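Local coordinates for protein REP-associated tyrosine transposase (Escherichia coli, PDB 4ER8) that binds repetitive extragenic palindrome DNA and cleaves and recombines the interspersed mosaic elements that carry it, acting as a monomeric HUH transposase, at residues G12-V18 / M60-L66; S2-Y7 / R97-A102; Y117-K122 / W150-D156. One frame throughout, in Å; residues are numbered along the deposited sequence.

Contact 1 (G12-V18 / M60-L66); sequences GTWFFTV and MHCIWTL. With NI (nickel (II) ion), chain C; nucleotides of chain B.
Thr13 to Val18 and Met60 to Thr65 are neighbouring antiparallel strands. Their axes come within 4.6 Å and run at 160°. Trp14, Phe16 and Val18 form hydrogen-bonded pairs with Trp64, Cys62 and Met60. Thr13, Phe15 and Thr17 sit opposite Thr65, Ile63 and His61 in non-hydrogen-bonded pairs. Leu66 N donates to Gly12 O just beyond the strand ends.

The face with Thr17 and His61 leads to the metal. His61 uses both ring nitrogens. His61 NE2 binds the nickel ion at 2.0 Å. On the ring's other flank, His61 ND1 donates to Thr17 OG1 at 2.7 Å, with the oxygen in the plane of the imidazole. Both side chains point the same way. Thr17 OG1 lies anti to the carbonyl carbon (chi1 -71°), and this sets it against ND1. It is also bonded to Ala159 O, so the second-shell threonine is itself anchored and helps fix the turn of the ring. Phe15 lies beside His61 rim to rim. At the far end Thr13 OG1 and Thr65 OG1 share a hydrogen bond of 2.7 Å, and Asn51 also bonds Thr65 OG1.

The opposite face is mostly apolar. Phe16 turns its edge to the face of Trp64, with Phe16 CE1 3.6 Å from Trp64 CE3. Cys62 SG lies at the edge of the Phe16 ring. Trp14 CZ3 meets Leu66 CG at 3.5 Å, while Trp14 NE1 bonds Tyr7 O. Trp77 of helix 73-87 stacks on Trp64, meets Phe16 and touches Cys62, covering part of this face.

Thr17 O also takes a weak bond from N6 of DA3 of chain B. These strands are the central pair of the four-stranded sheet. His59, Met60 and His61 give the His-hydrophobe-His pattern of the HUH nucleases, whose histidines bind the metal.

Contact 2 (S2-Y7 / R97-A102); sequences SEYRRY and RFWEHA. With nucleotides of chain B.
Arg6 lays its guanidinium over the Phe98 ring, a cation-pi stack with centres 3.8 Å apart and planes at 24°. The same group grips Phe98 O end-on. Arg6 NH1 reaches Phe98 O at 2.9 Å and Arg6 NH2 reaches it at 2.7 Å, with the oxygen in the guanidinium plane. Both donors come from one face of that carbonyl. The chain bends at chi2 (-45°), which brings the guanidinium back over Phe98. With an alanine here, Phe98 O would probably be left without its two donors and the DNA phosphate bridged by NE without that charge.

Tyr7 N donates to Glu100 OE2 at 3.0 Å, from above the carboxylate plane. Ala102 CB sits over the centre of the Tyr7 ring in a CH-pi contact.

These residues frame the bases of chain B. Glu100 OE1 accepts from N1 of DG1 at 2.8 Å, and Glu100 OE2 from N2 of the same guanine at 2.7 Å. Ala102 N reads O6, so the whole pairing edge of the guanine is used. Glu100 O and His101 ND1 bond the next base, DT2, whose ring lies on one face of Trp99. Such base-specific contacts are consistent with reading of the guide sequence.

Further out, Tyr4 OH lies over the Arg97 guanidinium, and water 1 links Tyr4 O to Arg97 NH2. Arg97 NE makes a salt bridge to a phosphate.

Strand 99-102 is an outer strand of the sheet. Trp99 and His101 bond strand 13-19 through Thr17 and Phe15. Phe73 of helix 73-87 packs on Arg6, Phe98 and Glu100.

Contact 3 (Y117-K122 / W150-D156); sequences YINPVK and WAGDVTD. With NI (nickel (II) ion), chain C.
Ile118 carries the tight part of this contact. Its side chain reaches from helix 106-122 into the bend of the 150-156 loop. Ile118 CD1 lies 3.4 Å from Trp150 CH2, and Ile118 CG1 also touches the rim of that indole. The two side chains cross at about a right angle. The same CD1 methyl rests against the backbone of Gly152 and Asp153. Ile118 CG1 is anti to the carbonyl carbon (chi1 -81°), which carries CD1 to Trp150. On the other branch, Ile118 CG2 meets Val154 CG2 at 3.6 Å. Tyr117 adds only its CB, with Tyr117 CB 4.2 Å from Trp150 CZ3. Its ring leads away from the loop, and its OH bonds Thr136 and Asp140.

The solvent side is looser and polar. Val154 is exposed, yet its methyls still rest on the helix. Val154 CG1 touches CB and CG of Lys122, 3.8 Å from Lys122 CB. Val154 CG2 stands 4.1 Å from Val121 CG1. Lys122 runs out extended and bends only at its last torsion (chi4 65°). The bend sets NZ between two acceptors. Lys122 NZ donates to Thr155 O at 2.9 Å, coming from above the carbonyl plane. It also forms a salt bridge with Asp156 OD2. The exposed end of the loop is thus tied back to the helix by one ammonium group.

The CB of Asn119 leaves the helix away from the loop. Asn119 OD1 binds the nickel ion at 2.2 Å. The other protein ligands are His59, His61, His123 and Glu161. The 150-156 loop therefore packs on a helix that carries Asn119 and is followed directly by His123, both ligands of the metal site of an HUH nuclease.

How the contacts relate
Contact 1 is the buried core, contact 2 is buried with the DNA at the sheet's margin, and contact 3 lies at the surface. Contacts 1 and 2 share the sheet, where strands 13-19 and 99-102 are neighbours. Contacts 1 and 3 meet at the nickel ion, with centres about 17 Å apart. Contacts 2 and 3 do not touch. The chemistry follows place. Paired backbones and aromatic rings hold contact 1. Charged and polar groups facing bases and phosphates mark contact 2. Contact 3 relies on aliphatic packing, with one lysine bonded to a carbonyl and a carboxylate.

Contact 1 (G12-V18 / M60-L66)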
# COMPACT_ATOMS: atom_id res chain seq x y z
N GLY A 12 -0.92 -9.99 -13.32
CA GLY A 12 -0.14 -8.78 -13.24
C GLY A 12 0.31 -8.35 -11.87
O GLY A 12 -0.20 -8.83 -10.85
N THR A 13 1.25 -7.41 -11.86
CA THR A 13 1.77 -6.86 -10.65
C THR A 13 1.48 -5.38 -10.70
O THR A 13 1.60 -4.77 -11.77
CB THR A 13 3.28 -7.15 -10.55
OG1 THR A 13 3.46 -8.57 -10.33
CG2 THR A 13 3.92 -6.39 -9.39
N TRP A 14 1.08 -4.78 -9.58
CA TRP A 14 0.78 -3.37 -9.55
C TRP A 14 1.16 -2.72 -8.22
O TRP A 14 1.32 -3.39 -7.18
CB TRP A 14 -0.72 -3.12 -9.72
CG TRP A 14 -1.42 -3.59 -10.96
CD1 TRP A 14 -1.75 -2.81 -12.06
CD2 TRP A 14 -1.98 -4.88 -11.21
NE1 TRP A 14 -2.46 -3.57 -12.97
CE2 TRP A 14 -2.59 -4.84 -12.48
CE3 TRP A 14 -1.99 -6.06 -10.50
CZ2 TRP A 14 -3.19 -5.94 -13.04
CZ3 TRP A 14 -2.59 -7.13 -11.02
CH2 TRP A 14 -3.20 -7.08 -12.29
N PHE A 15 1.23 -1.38 -8.28
CA PHE A 15 1.52 -0.52 -7.15
C PHE A 15 0.26 0.29 -6.91
O PHE A 15 -0.38 0.72 -7.89
CB PHE A 15 2.62 0.44 -7.55
CG PHE A 15 2.87 1.54 -6.53
CD1 PHE A 15 3.68 1.32 -5.46
CD2 PHE A 15 2.25 2.77 -6.65
CE1 PHE A 15 3.89 2.33 -4.52
CE2 PHE A 15 2.46 3.76 -5.74
CZ PHE A 15 3.30 3.56 -4.69
N PHE A 16 -0.09 0.51 -5.63
CA PHE A 16 -1.33 1.19 -5.30
C PHE A 16 -1.10 2.15 -4.16
O PHE A 16 -0.17 1.98 -3.39
CB PHE A 16 -2.43 0.22 -4.85
CG PHE A 16 -2.76 -0.86 -5.83
CD1 PHE A 16 -2.31 -2.13 -5.64
CD2 PHE A 16 -3.56 -0.63 -6.89
CE1 PHE A 16 -2.67 -3.18 -6.48
CE2 PHE A 16 -3.92 -1.68 -7.78
CZ PHE A 16 -3.46 -2.96 -7.56
N THR A 17 -1.95 3.17 -4.05
CA THR A 17 -1.85 4.19 -3.01
C THR A 17 -3.30 4.39 -2.63
O THR A 17 -4.17 4.69 -3.49
CB THR A 17 -1.27 5.53 -3.54
OG1 THR A 17 0.13 5.39 -3.83
CG2 THR A 17 -1.38 6.62 -2.48
N VAL A 18 -3.59 4.16 -1.35
CA VAL A 18 -4.93 4.37 -0.83
C VAL A 18 -4.82 5.37 0.33
O VAL A 18 -4.01 5.21 1.28
CB VAL A 18 -5.52 3.08 -0.37
CG1 VAL A 18 -6.77 3.32 0.35
CG2 VAL A 18 -5.72 2.10 -1.56
N MET A 60 -1.73 4.51 2.66
CA MET A 60 -0.86 3.39 2.52
C MET A 60 -0.50 3.26 1.07
O MET A 60 -1.23 3.75 0.20
CB MET A 60 -1.52 2.12 3.07
CG MET A 60 -2.75 1.58 2.38
SD MET A 60 -3.77 0.50 3.50
CE MET A 60 -5.16 0.19 2.48
N HIS A 61 0.64 2.62 0.80
CA HIS A 61 1.08 2.28 -0.53
C HIS A 61 1.39 0.82 -0.53
O HIS A 61 1.91 0.30 0.46
CB HIS A 61 2.37 2.99 -0.83
CG HIS A 61 2.30 4.47 -0.70
ND1 HIS A 61 1.76 5.28 -1.68
CD2 HIS A 61 2.73 5.29 0.28
CE1 HIS A 61 1.83 6.54 -1.29
NE2 HIS A 61 2.43 6.58 -0.12
N CYS A 62 1.14 0.12 -1.64
CA CYS A 62 1.54 -1.29 -1.66
C CYS A 62 1.72 -1.88 -3.06
O CYS A 62 1.35 -1.28 -4.06
CB CYS A 62 0.55 -2.09 -0.84
SG CYS A 62 -1.02 -2.14 -1.63
N ILE A 63 2.32 -3.07 -3.13
CA ILE A 63 2.47 -3.82 -4.39
C ILE A 63 1.88 -5.24 -4.33
O ILE A 63 2.22 -6.00 -3.41
CB ILE A 63 3.92 -3.94 -4.80
CG1 ILE A 63 4.54 -2.55 -4.97
CG2 ILE A 63 4.01 -4.69 -6.09
CD1 ILE A 63 6.09 -2.54 -5.00
N TRP A 64 1.01 -5.58 -5.28
CA TRP A 64 0.39 -6.93 -5.34
C TRP A 64 0.71 -7.64 -6.63
O TRP A 64 0.95 -7.03 -7.66
CB TRP A 64 -1.14 -6.90 -5.32
CG TRP A 64 -1.79 -6.25 -4.18
CD1 TRP A 64 -1.23 -5.91 -3.00
CD2 TRP A 64 -3.19 -5.92 -4.08
NE1 TRP A 64 -2.17 -5.32 -2.19
CE2 TRP A 64 -3.39 -5.33 -2.82
CE3 TRP A 64 -4.27 -6.05 -4.94
CZ2 TRP A 64 -4.64 -4.85 -2.40
CZ3 TRP A 64 -5.54 -5.56 -4.53
CH2 TRP A 64 -5.70 -4.97 -3.27
N THR A 65 0.64 -8.96 -6.57
CA THR A 65 0.77 -9.77 -7.77
C THR A 65 -0.38 -10.73 -7.68
O THR A 65 -0.55 -11.43 -6.67
CB THR A 65 2.07 -10.57 -7.79
OG1 THR A 65 3.17 -9.67 -7.93
CG2 THR A 65 2.07 -11.60 -8.94
N LEU A 66 -1.19 -10.77 -8.73
CA LEU A 66 -2.39 -11.57 -8.68
C LEU A 66 -2.15 -12.93 -9.35
O LEU A 66 -1.31 -13.04 -10.26
CB LEU A 66 -3.58 -10.83 -9.33
CG LEU A 66 -4.07 -9.47 -8.81
CD1 LEU A 66 -5.45 -9.18 -9.36
CD2 LEU A 66 -4.12 -9.37 -7.32
NI NI C . 3.06 8.15 0.95
P DA B 3 -6.50 11.36 -14.21
OP1 DA B 3 -7.88 10.90 -14.05
OP2 DA B 3 -6.33 12.37 -15.25
O5' DA B 3 -5.71 11.86 -12.91
C5' DA B 3 -5.62 11.09 -11.74
C4' DA B 3 -6.96 11.16 -10.98
O4' DA B 3 -6.90 10.32 -9.81
C3' DA B 3 -7.42 12.51 -10.50
O3' DA B 3 -8.79 12.45 -10.45
C2' DA B 3 -6.85 12.55 -9.08
C1' DA B 3 -7.07 11.09 -8.65
N9 DA B 3 -6.15 10.46 -7.70
C8 DA B 3 -4.80 10.64 -7.57
N7 DA B 3 -4.26 9.89 -6.64
C5 DA B 3 -5.33 9.18 -6.12
C6 DA B 3 -5.43 8.21 -5.09
N6 DA B 3 -4.40 7.74 -4.33
N1 DA B 3 -6.66 7.70 -4.88
C2 DA B 3 -7.67 8.13 -5.61
N3 DA B 3 -7.70 9.05 -6.57
C4 DA B 3 -6.48 9.51 -6.78

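Contact 2 (S2-Y7 / R97-A102)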
# COMPACT_ATOMS: atom_id res chain seq x y z
N SER A 2 -12.45 12.36 -13.08
CA SER A 2 -11.23 11.57 -13.44
C SER A 2 -11.29 10.95 -14.84
O SER A 2 -12.37 10.92 -15.44
CB SER A 2 -10.95 10.47 -12.44
OG SER A 2 -11.84 9.41 -12.64
N GLU A 3 -10.16 10.46 -15.36
CA GLU A 3 -10.10 10.01 -16.76
C GLU A 3 -9.29 8.75 -16.90
O GLU A 3 -9.13 8.23 -18.01
CB GLU A 3 -9.44 11.05 -17.71
CG GLU A 3 -9.73 12.56 -17.51
CD GLU A 3 -10.91 13.06 -18.34
OE1 GLU A 3 -10.96 12.73 -19.54
OE2 GLU A 3 -11.79 13.79 -17.80
N TYR A 4 -8.71 8.27 -15.82
CA TYR A 4 -7.83 7.11 -15.97
C TYR A 4 -8.64 5.86 -16.31
O TYR A 4 -9.85 5.77 -16.02
CB TYR A 4 -6.95 6.89 -14.75
CG TYR A 4 -7.72 6.76 -13.45
CD1 TYR A 4 -8.41 5.60 -13.14
CD2 TYR A 4 -7.76 7.82 -12.50
CE1 TYR A 4 -9.10 5.48 -11.98
CE2 TYR A 4 -8.44 7.69 -11.34
CZ TYR A 4 -9.11 6.52 -11.08
OH TYR A 4 -9.82 6.34 -9.92
N ARG A 5 -7.96 4.88 -16.91
CA ARG A 5 -8.56 3.61 -17.18
C ARG A 5 -7.76 2.51 -16.49
O ARG A 5 -6.55 2.45 -16.66
CB ARG A 5 -8.61 3.38 -18.68
CG ARG A 5 -8.79 1.93 -19.05
CD ARG A 5 -8.53 1.72 -20.54
NE ARG A 5 -9.02 0.40 -20.85
CZ ARG A 5 -8.70 -0.31 -21.92
NH1 ARG A 5 -7.84 0.15 -22.83
NH2 ARG A 5 -9.21 -1.53 -22.05
N ARG A 6 -8.42 1.65 -15.72
CA ARG A 6 -7.71 0.62 -14.99
C ARG A 6 -6.91 -0.22 -15.97
O ARG A 6 -7.36 -0.55 -17.07
CB ARG A 6 -8.64 -0.21 -14.15
CG ARG A 6 -9.29 0.55 -12.98
CD ARG A 6 -8.32 1.42 -12.19
NE ARG A 6 -8.80 1.75 -10.84
CZ ARG A 6 -8.20 2.62 -10.01
NH1 ARG A 6 -7.13 3.29 -10.37
NH2 ARG A 6 -8.69 2.81 -8.80
N TYR A 7 -5.68 -0.52 -15.62
CA TYR A 7 -4.88 -1.29 -16.52
C TYR A 7 -4.98 -2.75 -16.05
O TYR A 7 -4.36 -3.15 -15.07
CB TYR A 7 -3.49 -0.67 -16.47
CG TYR A 7 -2.36 -1.16 -17.34
CD1 TYR A 7 -2.02 -2.52 -17.40
CD2 TYR A 7 -1.53 -0.23 -17.97
CE1 TYR A 7 -0.88 -2.95 -18.13
CE2 TYR A 7 -0.41 -0.63 -18.70
CZ TYR A 7 -0.08 -1.98 -18.79
OH TYR A 7 1.05 -2.38 -19.51
N ARG A 97 -11.98 5.46 -4.58
CA ARG A 97 -11.10 4.63 -5.38
C ARG A 97 -9.66 4.66 -4.84
O ARG A 97 -9.47 4.62 -3.62
CB ARG A 97 -11.24 5.00 -6.84
CG ARG A 97 -12.71 5.20 -7.23
CD ARG A 97 -12.87 5.63 -8.67
NE ARG A 97 -12.38 4.61 -9.60
CZ ARG A 97 -12.39 4.71 -10.92
NH1 ARG A 97 -12.89 5.78 -11.50
NH2 ARG A 97 -11.92 3.71 -11.67
N PHE A 98 -8.67 4.72 -5.73
CA PHE A 98 -7.26 4.53 -5.39
C PHE A 98 -6.38 4.68 -6.64
O PHE A 98 -6.86 4.55 -7.77
CB PHE A 98 -7.03 3.13 -4.80
CG PHE A 98 -7.48 2.02 -5.71
CD1 PHE A 98 -6.60 1.47 -6.65
CD2 PHE A 98 -8.79 1.50 -5.63
CE1 PHE A 98 -7.01 0.45 -7.52
CE2 PHE A 98 -9.20 0.46 -6.49
CZ PHE A 98 -8.31 -0.05 -7.45
N TRP A 99 -5.08 4.93 -6.42
CA TRP A 99 -4.13 5.06 -7.49
C TRP A 99 -3.57 3.69 -7.84
O TRP A 99 -3.21 2.94 -6.95
CB TRP A 99 -3.01 6.02 -7.08
CG TRP A 99 -1.83 6.05 -8.02
CD1 TRP A 99 -0.67 5.32 -7.93
CD2 TRP A 99 -1.70 6.85 -9.19
NE1 TRP A 99 0.17 5.62 -8.97
CE2 TRP A 99 -0.44 6.54 -9.77
CE3 TRP A 99 -2.52 7.81 -9.80
CZ2 TRP A 99 0.01 7.17 -10.94
CZ3 TRP A 99 -2.08 8.41 -10.99
CH2 TRP A 99 -0.82 8.09 -11.54
N GLU A 100 -3.48 3.40 -9.14
CA GLU A 100 -2.99 2.10 -9.65
C GLU A 100 -1.94 2.30 -10.71
O GLU A 100 -2.13 3.10 -11.66
CB GLU A 100 -4.11 1.30 -10.30
CG GLU A 100 -3.62 0.09 -11.21
CD GLU A 100 -3.45 0.48 -12.69
OE1 GLU A 100 -2.33 0.39 -13.27
OE2 GLU A 100 -4.45 0.92 -13.27
N HIS A 101 -0.85 1.56 -10.59
CA HIS A 101 0.14 1.58 -11.63
C HIS A 101 0.75 0.21 -11.86
O HIS A 101 1.25 -0.46 -10.91
CB HIS A 101 1.23 2.63 -11.34
CG HIS A 101 2.47 2.44 -12.16
ND1 HIS A 101 2.60 2.93 -13.45
CD2 HIS A 101 3.63 1.79 -11.88
CE1 HIS A 101 3.78 2.58 -13.92
NE2 HIS A 101 4.44 1.91 -12.99
N ALA A 102 0.70 -0.20 -13.12
CA ALA A 102 1.15 -1.51 -13.54
C ALA A 102 2.68 -1.55 -13.65
O ALA A 102 3.27 -0.74 -14.41
CB ALA A 102 0.56 -1.81 -14.85
O5' DG B 1 1.59 6.36 -20.90
C5' DG B 1 0.51 7.12 -21.50
C4' DG B 1 -0.83 6.95 -20.81
O4' DG B 1 -1.10 5.52 -20.51
C3' DG B 1 -0.92 7.65 -19.45
O3' DG B 1 -1.10 9.03 -19.60
C2' DG B 1 -2.14 6.91 -18.90
C1' DG B 1 -1.91 5.46 -19.35
N9 DG B 1 -1.11 4.65 -18.48
C8 DG B 1 0.25 4.44 -18.61
N7 DG B 1 0.72 3.65 -17.65
C5 DG B 1 -0.38 3.28 -16.88
C6 DG B 1 -0.45 2.41 -15.76
O6 DG B 1 0.50 1.81 -15.24
N1 DG B 1 -1.76 2.28 -15.24
C2 DG B 1 -2.83 2.95 -15.80
N2 DG B 1 -4.00 2.75 -15.20
N3 DG B 1 -2.77 3.77 -16.87
C4 DG B 1 -1.52 3.90 -17.36
P DT B 2 -1.07 10.07 -18.35
OP1 DT B 2 -1.38 11.43 -18.86
OP2 DT B 2 0.15 9.88 -17.54
O5' DT B 2 -2.33 9.64 -17.48
C5' DT B 2 -3.64 10.09 -17.75
C4' DT B 2 -4.48 9.51 -16.62
O4' DT B 2 -3.95 8.18 -16.34
C3' DT B 2 -4.41 10.28 -15.30
O3' DT B 2 -5.62 10.12 -14.66
C2' DT B 2 -3.41 9.46 -14.51
C1' DT B 2 -3.71 8.04 -14.97
N1 DT B 2 -2.61 7.06 -14.66
C2 DT B 2 -2.85 5.99 -13.82
O2 DT B 2 -3.92 5.73 -13.32
N3 DT B 2 -1.79 5.16 -13.56
C4 DT B 2 -0.49 5.29 -14.01
O4 DT B 2 0.41 4.49 -13.69
C5 DT B 2 -0.27 6.43 -14.88
C7 DT B 2 1.12 6.66 -15.46
C6 DT B 2 -1.33 7.25 -15.15
P DA B 3 -6.50 11.36 -14.21
OP1 DA B 3 -7.88 10.90 -14.05
OP2 DA B 3 -6.33 12.37 -15.25
O5' DA B 3 -5.71 11.86 -12.91
C5' DA B 3 -5.62 11.09 -11.74
C4' DA B 3 -6.96 11.16 -10.98
O4' DA B 3 -6.90 10.32 -9.81
C3' DA B 3 -7.42 12.51 -10.50
O3' DA B 3 -8.79 12.45 -10.45
C2' DA B 3 -6.85 12.55 -9.08
C1' DA B 3 -7.07 11.09 -8.65
N9 DA B 3 -6.15 10.46 -7.70
C8 DA B 3 -4.80 10.64 -7.57
N7 DA B 3 -4.26 9.89 -6.64
C5 DA B 3 -5.33 9.18 -6.12
C6 DA B 3 -5.43 8.21 -5.09
N6 DA B 3 -4.40 7.74 -4.33
N1 DA B 3 -6.66 7.70 -4.88
C2 DA B 3 -7.67 8.13 -5.61
N3 DA B 3 -7.70 9.05 -6.57
C4 DA B 3 -6.48 9.51 -6.78
O HOH W 1 -11.30 4.13 -14.78

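Contact 3 (Y117-K122 / W150-D156)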
# COMPACT_ATOMS: atom_id res chain seq x y z
N TYR A 117 9.21 1.37 1.19
CA TYR A 117 9.92 1.31 2.47
C TYR A 117 10.53 2.65 2.89
O TYR A 117 10.67 2.91 4.08
CB TYR A 117 10.96 0.16 2.52
CG TYR A 117 10.34 -1.21 2.30
CD1 TYR A 117 10.97 -2.19 1.51
CD2 TYR A 117 9.09 -1.53 2.86
CE1 TYR A 117 10.36 -3.45 1.29
CE2 TYR A 117 8.50 -2.77 2.65
CZ TYR A 117 9.12 -3.71 1.86
OH TYR A 117 8.49 -4.94 1.68
N ILE A 118 10.88 3.50 1.93
CA ILE A 118 11.36 4.85 2.23
C ILE A 118 10.26 5.80 2.66
O ILE A 118 10.51 6.85 3.25
CB ILE A 118 12.05 5.46 1.02
CG1 ILE A 118 13.48 4.94 0.94
CG2 ILE A 118 12.11 6.96 1.10
CD1 ILE A 118 14.04 4.99 -0.49
N ASN A 119 9.03 5.45 2.36
CA ASN A 119 7.97 6.41 2.50
C ASN A 119 7.86 7.03 3.91
O ASN A 119 7.77 8.25 4.07
CB ASN A 119 6.66 5.79 2.07
CG ASN A 119 5.79 6.75 1.41
OD1 ASN A 119 4.59 6.79 1.66
ND2 ASN A 119 6.38 7.55 0.53
N PRO A 120 7.91 6.17 4.95
CA PRO A 120 7.74 6.75 6.31
C PRO A 120 8.71 7.89 6.53
O PRO A 120 8.44 8.81 7.34
CB PRO A 120 8.05 5.58 7.22
CG PRO A 120 7.55 4.36 6.40
CD PRO A 120 7.88 4.70 4.95
N VAL A 121 9.82 7.86 5.79
CA VAL A 121 10.88 8.84 5.98
C VAL A 121 10.54 10.05 5.15
O VAL A 121 10.56 11.15 5.65
CB VAL A 121 12.29 8.27 5.62
CG1 VAL A 121 13.34 9.36 5.42
CG2 VAL A 121 12.72 7.32 6.68
N LYS A 122 10.21 9.85 3.88
CA LYS A 122 9.70 10.96 3.06
C LYS A 122 8.59 11.74 3.77
O LYS A 122 8.49 12.94 3.63
CB LYS A 122 9.20 10.45 1.69
CG LYS A 122 8.52 11.48 0.80
CD LYS A 122 7.76 10.83 -0.37
CE LYS A 122 7.30 11.87 -1.40
NZ LYS A 122 8.40 12.60 -2.14
N TRP A 150 19.29 -0.52 5.87
CA TRP A 150 19.02 0.08 4.58
C TRP A 150 18.57 1.55 4.63
O TRP A 150 17.80 2.00 5.51
CB TRP A 150 18.00 -0.77 3.84
CG TRP A 150 17.80 -0.40 2.40
CD1 TRP A 150 18.59 -0.73 1.33
CD2 TRP A 150 16.73 0.38 1.88
NE1 TRP A 150 18.07 -0.19 0.18
CE2 TRP A 150 16.93 0.49 0.49
CE3 TRP A 150 15.61 1.00 2.45
CZ2 TRP A 150 16.06 1.19 -0.33
CZ3 TRP A 150 14.76 1.69 1.65
CH2 TRP A 150 14.98 1.79 0.27
N ALA A 151 19.10 2.29 3.67
CA ALA A 151 18.68 3.64 3.43
C ALA A 151 18.57 3.77 1.92
O ALA A 151 19.03 2.88 1.19
CB ALA A 151 19.67 4.63 4.01
N GLY A 152 17.94 4.86 1.45
CA GLY A 152 17.78 5.12 0.01
C GLY A 152 17.32 6.53 -0.24
O GLY A 152 16.78 7.16 0.65
N ASP A 153 17.55 7.02 -1.45
CA ASP A 153 17.15 8.39 -1.79
C ASP A 153 15.63 8.55 -1.65
O ASP A 153 14.87 7.72 -2.13
CB ASP A 153 17.53 8.73 -3.24
CG ASP A 153 18.99 8.48 -3.56
OD1 ASP A 153 19.88 8.78 -2.69
OD2 ASP A 153 19.24 8.00 -4.71
N VAL A 154 15.17 9.63 -1.04
CA VAL A 154 13.75 9.99 -1.07
C VAL A 154 13.40 10.62 -2.44
O VAL A 154 13.85 11.72 -2.72
CB VAL A 154 13.42 11.00 0.06
CG1 VAL A 154 12.16 11.79 -0.25
CG2 VAL A 154 13.33 10.31 1.40
N THR A 155 12.63 9.93 -3.28
CA THR A 155 12.27 10.46 -4.62
C THR A 155 10.82 11.01 -4.75
O THR A 155 9.96 10.80 -3.87
CB THR A 155 12.54 9.42 -5.78
OG1 THR A 155 11.56 8.38 -5.75
CG2 THR A 155 13.90 8.79 -5.65
N ASP A 156 10.54 11.68 -5.86
CA ASP A 156 9.24 12.30 -6.09
C ASP A 156 8.43 11.94 -7.34
O ASP A 156 7.50 12.69 -7.68
CB ASP A 156 9.38 13.82 -6.02
CG ASP A 156 8.99 14.35 -4.66
OD1 ASP A 156 7.78 14.66 -4.48
OD2 ASP A 156 9.88 14.41 -3.77
NI NI C . 3.06 8.15 0.95